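Local coordinates for protein histone acetyltransferase, ELP3 family (PDB 6IA8) that forms 5-carboxymethyluridine at the wobble position 34 of tRNAs, using acetyl-CoA and radical S-adenosylmethionine chemistry, at residues F112-I122 / W154-E165. Sequence-based numbering, arbitrary orientation.
Sequences FDPYLQTRARI and WFIKRCLDAMNE. With SO4 (sulfate ion), chain F.
P114, in the first turn of its helix, is the knob: it drops among W154, F155, R158 and C159. Its CB stands 3.5 Å from the F155 ring centroid, almost squarely over the face, while CG makes a second CH-pi contact with the six-membered ring of W154. One turn on, T118 OG1 bonds back to P114 O at 2.9 Å, and T118 CG2 lies 3.7 Å from A162 CB. Y115, with CG anti to its N (chi1 -175°), lays one ring face on that same CB. Here the axes of 114-122 and 154-164 come within 7.6 Å, crossing at -35°; these are neighbouring helices of the radical SAM barrel, linked through strand 134-140. The outer flank is looser and polar. Y115 CD2 meets a face of the R158 guanidinium, the planes 20° apart; over the opposite face lies O2 of a sulfate, probably from the crystallisation liquor, whose O4 accepts from W154 NE1. R158 NH1 and K157 NZ both form salt bridges to D161 OD2, while D161 OD1 hydrogen-bonds S168. A water links R158 NE (2.9 Å) to D113 OD1, the helix N-cap. A leucine at R158 would probably leave that water without its second anchor and Y115 without its flat partner. Farther along, R119 NH1 and E165 OE1 stay 4.6 Å apart.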
ATOM      1  N   PHE A 112      20.415   6.762  11.411  1.00 41.73           N
ATOM      2  CA  PHE A 112      19.095   7.205  10.966  1.00 44.15           C
ATOM      3  C   PHE A 112      19.140   8.427  10.052  1.00 43.53           C
ATOM      4  O   PHE A 112      18.140   9.162   9.930  1.00 47.25           O
ATOM      5  CB  PHE A 112      18.197   7.497  12.164  1.00 45.13           C
ATOM      6  CG  PHE A 112      18.056   6.341  13.114  1.00 51.68           C
ATOM      7  CD1 PHE A 112      18.870   6.258  14.231  1.00 54.12           C
ATOM      8  CD2 PHE A 112      17.123   5.337  12.892  1.00 66.20           C
ATOM      9  CE1 PHE A 112      18.751   5.201  15.117  1.00 61.62           C
ATOM     10  CE2 PHE A 112      17.000   4.278  13.776  1.00 64.64           C
ATOM     11  CZ  PHE A 112      17.816   4.209  14.879  1.00 64.24           C
ATOM     12  N   ASP A 113      20.271   8.660   9.411  1.00 50.46           N
ATOM     13  CA  ASP A 113      20.396   9.766   8.473  1.00 39.15           C
ATOM     14  C   ASP A 113      19.517   9.468   7.263  1.00 41.84           C
ATOM     15  O   ASP A 113      19.693   8.422   6.623  1.00 42.23           O
ATOM     16  CB  ASP A 113      21.848   9.948   8.072  1.00 46.36           C
ATOM     17  CG  ASP A 113      22.072  11.177   7.192  1.00 54.01           C
ATOM     18  OD1 ASP A 113      21.359  11.356   6.189  1.00 45.11           O
ATOM     19  OD2 ASP A 113      22.997  11.959   7.511  1.00 52.87           O
ATOM     20  N   PRO A 114      18.575  10.345   6.905  1.00 35.30           N
ATOM     21  CA  PRO A 114      17.703  10.027   5.756  1.00 38.42           C
ATOM     22  C   PRO A 114      18.451   9.919   4.442  1.00 36.46           C
ATOM     23  O   PRO A 114      18.156   9.034   3.625  1.00 36.29           O
ATOM     24  CB  PRO A 114      16.685  11.187   5.737  1.00 42.09           C
ATOM     25  CG  PRO A 114      17.384  12.318   6.447  1.00 36.49           C
ATOM     26  CD  PRO A 114      18.241  11.641   7.522  1.00 41.14           C
ATOM     27  N   TYR A 115      19.411  10.809   4.205  1.00 35.44           N
ATOM     28  CA  TYR A 115      20.142  10.779   2.945  1.00 46.62           C
ATOM     29  C   TYR A 115      20.969   9.506   2.833  1.00 35.95           C
ATOM     30  O   TYR A 115      20.936   8.826   1.800  1.00 36.08           O
ATOM     31  CB  TYR A 115      21.035  12.018   2.810  1.00 44.66           C
ATOM     32  CG  TYR A 115      21.742  12.129   1.467  1.00 35.45           C
ATOM     33  CD1 TYR A 115      22.766  11.247   1.124  1.00 37.14           C
ATOM     34  CD2 TYR A 115      21.392  13.102   0.554  1.00 43.73           C
ATOM     35  CE1 TYR A 115      23.433  11.344  -0.090  1.00 46.95           C
ATOM     36  CE2 TYR A 115      22.047  13.205  -0.670  1.00 35.88           C
ATOM     37  CZ  TYR A 115      23.058  12.321  -0.990  1.00 48.48           C
ATOM     38  OH  TYR A 115      23.729  12.429  -2.198  1.00 41.88           O
ATOM     39  N   LEU A 116      21.732   9.179   3.883  1.00 35.71           N
ATOM     40  CA  LEU A 116      22.611   8.018   3.822  1.00 39.34           C
ATOM     41  C   LEU A 116      21.809   6.736   3.658  1.00 43.47           C
ATOM     42  O   LEU A 116      22.223   5.831   2.929  1.00 40.11           O
ATOM     43  CB  LEU A 116      23.479   7.952   5.074  1.00 40.63           C
ATOM     44  CG  LEU A 116      24.342   9.184   5.350  1.00 59.41           C
ATOM     45  CD1 LEU A 116      25.156   8.975   6.629  1.00 57.75           C
ATOM     46  CD2 LEU A 116      25.264   9.483   4.171  1.00 39.41           C
ATOM     47  N   GLN A 117      20.662   6.629   4.333  1.00 40.46           N
ATOM     48  CA  GLN A 117      19.835   5.435   4.185  1.00 35.64           C
ATOM     49  C   GLN A 117      19.320   5.301   2.753  1.00 39.10           C
ATOM     50  O   GLN A 117      19.378   4.226   2.145  1.00 36.18           O
ATOM     51  CB  GLN A 117      18.663   5.494   5.162  1.00 37.92           C
ATOM     52  CG  GLN A 117      19.026   5.224   6.623  1.00 40.39           C
ATOM     53  CD  GLN A 117      17.818   5.279   7.510  1.00 43.45           C
ATOM     54  OE1 GLN A 117      17.139   4.267   7.720  1.00 41.94           O
ATOM     55  NE2 GLN A 117      17.523   6.464   8.023  1.00 41.96           N
ATOM     56  N   THR A 118      18.799   6.386   2.205  1.00 32.80           N
ATOM     57  CA  THR A 118      18.261   6.324   0.857  1.00 32.27           C
ATOM     58  C   THR A 118      19.366   6.016  -0.154  1.00 36.79           C
ATOM     59  O   THR A 118      19.238   5.116  -0.991  1.00 40.13           O
ATOM     60  CB  THR A 118      17.574   7.646   0.546  1.00 30.63           C
ATOM     61  OG1 THR A 118      16.514   7.893   1.491  1.00 33.46           O
ATOM     62  CG2 THR A 118      16.990   7.624  -0.885  1.00 33.20           C
ATOM     63  N   ARG A 119      20.467   6.755  -0.087  1.00 33.53           N
ATOM     64  CA  ARG A 119      21.577   6.510  -1.005  1.00 39.54           C
ATOM     65  C   ARG A 119      22.076   5.069  -0.907  1.00 48.02           C
ATOM     66  O   ARG A 119      22.293   4.399  -1.929  1.00 42.55           O
ATOM     67  CB  ARG A 119      22.706   7.507  -0.711  1.00 39.72           C
ATOM     68  CG  ARG A 119      24.017   7.197  -1.383  1.00 51.57           C
ATOM     69  CD  ARG A 119      24.132   7.797  -2.763  1.00 64.83           C
ATOM     70  NE  ARG A 119      25.423   7.505  -3.396  1.00 66.70           N
ATOM     71  CZ  ARG A 119      25.699   7.774  -4.668  1.00 92.68           C
ATOM     72  NH1 ARG A 119      24.788   8.361  -5.435  1.00 80.23           N
ATOM     73  NH2 ARG A 119      26.881   7.461  -5.172  1.00125.24           N
ATOM     74  N   ALA A 120      22.285   4.575   0.318  1.00 41.24           N
ATOM     75  CA  ALA A 120      22.870   3.246   0.479  1.00 44.09           C
ATOM     76  C   ALA A 120      21.977   2.163  -0.131  1.00 50.49           C
ATOM     77  O   ALA A 120      22.467   1.192  -0.726  1.00 42.58           O
ATOM     78  CB  ALA A 120      23.137   2.967   1.964  1.00 49.31           C
ATOM     79  N   ARG A 121      20.663   2.305   0.021  1.00 40.46           N
ATOM     80  CA  ARG A 121      19.742   1.324  -0.539  1.00 42.44           C
ATOM     81  C   ARG A 121      19.768   1.364  -2.065  1.00 41.77           C
ATOM     82  O   ARG A 121      19.734   0.320  -2.725  1.00 48.28           O
ATOM     83  CB  ARG A 121      18.329   1.583  -0.004  1.00 37.31           C
ATOM     84  CG  ARG A 121      17.305   0.535  -0.419  1.00 48.61           C
ATOM     85  CD  ARG A 121      17.645  -0.858   0.083  1.00 55.64           C
ATOM     86  NE  ARG A 121      16.852  -1.884  -0.593  1.00 62.56           N
ATOM     87  CZ  ARG A 121      17.140  -3.180  -0.572  1.00 84.22           C
ATOM     88  NH1 ARG A 121      18.197  -3.615   0.095  1.00127.71           N
ATOM     89  NH2 ARG A 121      16.374  -4.041  -1.221  1.00101.22           N
ATOM     90  N   ILE A 122      19.828   2.563  -2.644  1.00 40.43           N
ATOM     91  CA  ILE A 122      19.859   2.688  -4.098  1.00 38.85           C
ATOM     92  C   ILE A 122      21.124   2.052  -4.656  1.00 46.39           C
ATOM     93  O   ILE A 122      21.078   1.273  -5.615  1.00 50.29           O
ATOM     94  CB  ILE A 122      19.733   4.165  -4.506  1.00 41.04           C
ATOM     95  CG1 ILE A 122      18.290   4.652  -4.242  1.00 37.95           C
ATOM     96  CG2 ILE A 122      20.077   4.347  -5.978  1.00 43.96           C
ATOM     97  CD1 ILE A 122      18.150   6.182  -4.283  1.00 38.10           C
ATOM     98  N   TRP A 154      12.373  18.091   6.623  1.00 39.52           N
ATOM     99  CA  TRP A 154      13.797  17.864   6.406  1.00 35.97           C
ATOM    100  C   TRP A 154      14.063  16.415   6.027  1.00 37.87           C
ATOM    101  O   TRP A 154      14.815  16.141   5.087  1.00 36.46           O
ATOM    102  CB  TRP A 154      14.576  18.265   7.668  1.00 39.38           C
ATOM    103  CG  TRP A 154      16.017  17.846   7.663  1.00 45.65           C
ATOM    104  CD1 TRP A 154      17.068  18.517   7.100  1.00 43.11           C
ATOM    105  CD2 TRP A 154      16.563  16.654   8.252  1.00 46.95           C
ATOM    106  NE1 TRP A 154      18.242  17.808   7.303  1.00 51.84           N
ATOM    107  CE2 TRP A 154      17.957  16.668   8.010  1.00 50.51           C
ATOM    108  CE3 TRP A 154      16.006  15.583   8.971  1.00 50.18           C
ATOM    109  CZ2 TRP A 154      18.799  15.650   8.445  1.00 55.28           C
ATOM    110  CZ3 TRP A 154      16.843  14.579   9.410  1.00 48.10           C
ATOM    111  CH2 TRP A 154      18.229  14.613   9.133  1.00 44.86           C
ATOM    112  N   PHE A 155      13.421  15.472   6.720  1.00 34.87           N
ATOM    113  CA  PHE A 155      13.698  14.059   6.470  1.00 34.55           C
ATOM    114  C   PHE A 155      13.332  13.676   5.043  1.00 35.67           C
ATOM    115  O   PHE A 155      14.102  13.004   4.336  1.00 35.02           O
ATOM    116  CB  PHE A 155      12.929  13.201   7.470  1.00 37.17           C
ATOM    117  CG  PHE A 155      13.356  11.770   7.487  1.00 38.51           C
ATOM    118  CD1 PHE A 155      12.849  10.874   6.572  1.00 40.73           C
ATOM    119  CD2 PHE A 155      14.276  11.322   8.421  1.00 37.99           C
ATOM    120  CE1 PHE A 155      13.242   9.547   6.595  1.00 36.04           C
ATOM    121  CE2 PHE A 155      14.677  10.004   8.453  1.00 43.12           C
ATOM    122  CZ  PHE A 155      14.172   9.106   7.555  1.00 36.15           C
ATOM    123  N   ILE A 156      12.150  14.097   4.600  1.00 30.83           N
ATOM    124  CA  ILE A 156      11.728  13.774   3.244  1.00 28.79           C
ATOM    125  C   ILE A 156      12.594  14.506   2.229  1.00 28.71           C
ATOM    126  O   ILE A 156      12.962  13.945   1.185  1.00 32.80           O
ATOM    127  CB  ILE A 156      10.239  14.096   3.039  1.00 33.43           C
ATOM    128  CG1 ILE A 156       9.371  13.215   3.954  1.00 34.10           C
ATOM    129  CG2 ILE A 156       9.886  13.907   1.563  1.00 31.23           C
ATOM    130  CD1 ILE A 156       9.542  11.744   3.798  1.00 32.48           C
ATOM    131  N   LYS A 157      12.924  15.768   2.513  1.00 35.77           N
ATOM    132  CA  LYS A 157      13.805  16.536   1.640  1.00 38.73           C
ATOM    133  C   LYS A 157      15.100  15.782   1.384  1.00 38.10           C
ATOM    134  O   LYS A 157      15.565  15.678   0.243  1.00 34.31           O
ATOM    135  CB  LYS A 157      14.102  17.898   2.267  1.00 42.18           C
ATOM    136  CG  LYS A 157      15.097  18.717   1.494  1.00 40.13           C
ATOM    137  CD  LYS A 157      15.432  20.045   2.250  1.00 43.54           C
ATOM    138  CE  LYS A 157      16.628  20.711   1.663  1.00 50.66           C
ATOM    139  NZ  LYS A 157      17.869  19.901   1.793  1.00 50.60           N
ATOM    140  N   ARG A 158      15.703  15.253   2.449  1.00 31.55           N
ATOM    141  CA  ARG A 158      17.006  14.614   2.323  1.00 33.31           C
ATOM    142  C   ARG A 158      16.913  13.280   1.594  1.00 34.88           C
ATOM    143  O   ARG A 158      17.871  12.870   0.917  1.00 35.91           O
ATOM    144  CB  ARG A 158      17.629  14.427   3.713  1.00 34.25           C
ATOM    145  CG  ARG A 158      18.023  15.720   4.407  1.00 36.60           C
ATOM    146  CD  ARG A 158      19.105  16.463   3.600  1.00 38.95           C
ATOM    147  NE  ARG A 158      20.387  15.750   3.654  1.00 40.78           N
ATOM    148  CZ  ARG A 158      21.375  15.897   2.783  1.00 53.85           C
ATOM    149  NH1 ARG A 158      21.229  16.707   1.752  1.00 44.59           N
ATOM    150  NH2 ARG A 158      22.496  15.214   2.941  1.00 42.80           N
ATOM    151  N   CYS A 159      15.814  12.550   1.771  1.00 28.62           N
ATOM    152  CA  CYS A 159      15.621  11.354   0.958  1.00 28.06           C
ATOM    153  C   CYS A 159      15.568  11.708  -0.524  1.00 34.37           C
ATOM    154  O   CYS A 159      16.152  11.011  -1.370  1.00 32.24           O
ATOM    155  CB  CYS A 159      14.342  10.630   1.385  1.00 48.11           C
ATOM    156  SG  CYS A 159      14.363   9.950   3.061  1.00 75.64           S
ATOM    157  N   LEU A 160      14.835  12.766  -0.858  1.00 30.88           N
ATOM    158  CA  LEU A 160      14.770  13.213  -2.240  1.00 30.07           C
ATOM    159  C   LEU A 160      16.117  13.733  -2.718  1.00 33.89           C
ATOM    160  O   LEU A 160      16.457  13.554  -3.896  1.00 33.25           O
ATOM    161  CB  LEU A 160      13.698  14.286  -2.402  1.00 30.85           C
ATOM    162  CG  LEU A 160      12.271  13.817  -2.135  1.00 33.48           C
ATOM    163  CD1 LEU A 160      11.331  14.999  -2.155  1.00 33.80           C
ATOM    164  CD2 LEU A 160      11.873  12.782  -3.159  1.00 34.13           C
ATOM    165  N   ASP A 161      16.875  14.408  -1.837  1.00 31.84           N
ATOM    166  CA  ASP A 161      18.222  14.844  -2.197  1.00 32.23           C
ATOM    167  C   ASP A 161      19.057  13.655  -2.650  1.00 33.56           C
ATOM    168  O   ASP A 161      19.828  13.762  -3.608  1.00 35.27           O
ATOM    169  CB  ASP A 161      18.912  15.559  -1.020  1.00 33.63           C
ATOM    170  CG  ASP A 161      18.322  16.929  -0.726  1.00 44.25           C
ATOM    171  OD1 ASP A 161      17.624  17.508  -1.590  1.00 40.99           O
ATOM    172  OD2 ASP A 161      18.572  17.451   0.378  1.00 39.03           O
ATOM    173  N   ALA A 162      18.971  12.532  -1.922  1.00 32.72           N
ATOM    174  CA  ALA A 162      19.732  11.341  -2.283  1.00 36.34           C
ATOM    175  C   ALA A 162      19.287  10.796  -3.623  1.00 39.12           C
ATOM    176  O   ALA A 162      20.117  10.354  -4.419  1.00 34.79           O
ATOM    177  CB  ALA A 162      19.574  10.258  -1.225  1.00 34.00           C
ATOM    178  N   MET A 163      17.984  10.831  -3.900  1.00 32.17           N
ATOM    179  CA  MET A 163      17.506  10.380  -5.199  1.00 34.93           C
ATOM    180  C   MET A 163      17.942  11.339  -6.286  1.00 32.94           C
ATOM    181  O   MET A 163      18.290  10.904  -7.389  1.00 36.34           O
ATOM    182  CB  MET A 163      15.981  10.250  -5.211  1.00 32.13           C
ATOM    183  CG  MET A 163      15.434   9.266  -4.185  1.00 35.68           C
ATOM    184  SD  MET A 163      13.626   9.238  -4.310  1.00 36.40           S
ATOM    185  CE  MET A 163      13.198   8.977  -2.589  1.00 35.47           C
ATOM    186  N   ASN A 164      17.869  12.652  -6.008  1.00 29.87           N
ATOM    187  CA  ASN A 164      18.230  13.667  -6.996  1.00 37.41           C
ATOM    188  C   ASN A 164      19.735  13.730  -7.226  1.00 50.22           C
ATOM    189  O   ASN A 164      20.181  14.225  -8.269  1.00 35.60           O
ATOM    190  CB  ASN A 164      17.748  15.061  -6.567  1.00 33.18           C
ATOM    191  CG  ASN A 164      16.234  15.150  -6.420  1.00 45.07           C
ATOM    192  OD1 ASN A 164      15.496  14.360  -6.996  1.00 38.14           O
ATOM    193  ND2 ASN A 164      15.770  16.122  -5.649  1.00 35.68           N
ATOM    194  N   GLU A 165      20.520  13.270  -6.260  1.00 39.65           N
ATOM    195  CA  GLU A 165      21.977  13.377  -6.307  1.00 39.73           C
ATOM    196  C   GLU A 165      22.431  14.833  -6.351  1.00 41.84           C
ATOM    197  O   GLU A 165      23.384  15.193  -7.053  1.00 40.91           O
ATOM    198  CB  GLU A 165      22.556  12.591  -7.481  1.00 46.81           C
ATOM    199  CG  GLU A 165      22.377  11.078  -7.362  1.00 57.90           C
ATOM    200  CD  GLU A 165      22.712  10.353  -8.654  1.00 75.13           C
ATOM    201  OE1 GLU A 165      22.050   9.346  -8.962  1.00106.25           O
ATOM    202  OE2 GLU A 165      23.627  10.805  -9.368  1.00121.28           O
TER
HETATM  203  S   SO4 F 605      20.575  20.125   4.829  1.00 88.74           S
HETATM  204  O1  SO4 F 605      19.245  20.681   4.575  1.00 69.52           O
HETATM  205  O2  SO4 F 605      20.980  19.305   3.690  1.00 92.25           O
HETATM  206  O3  SO4 F 605      21.525  21.216   5.011  1.00127.39           O
HETATM  207  O4  SO4 F 605      20.568  19.291   6.036  1.00 69.54           O
HETATM  208  O   HOH W   1      20.965  13.996   5.913  1.00 44.91           O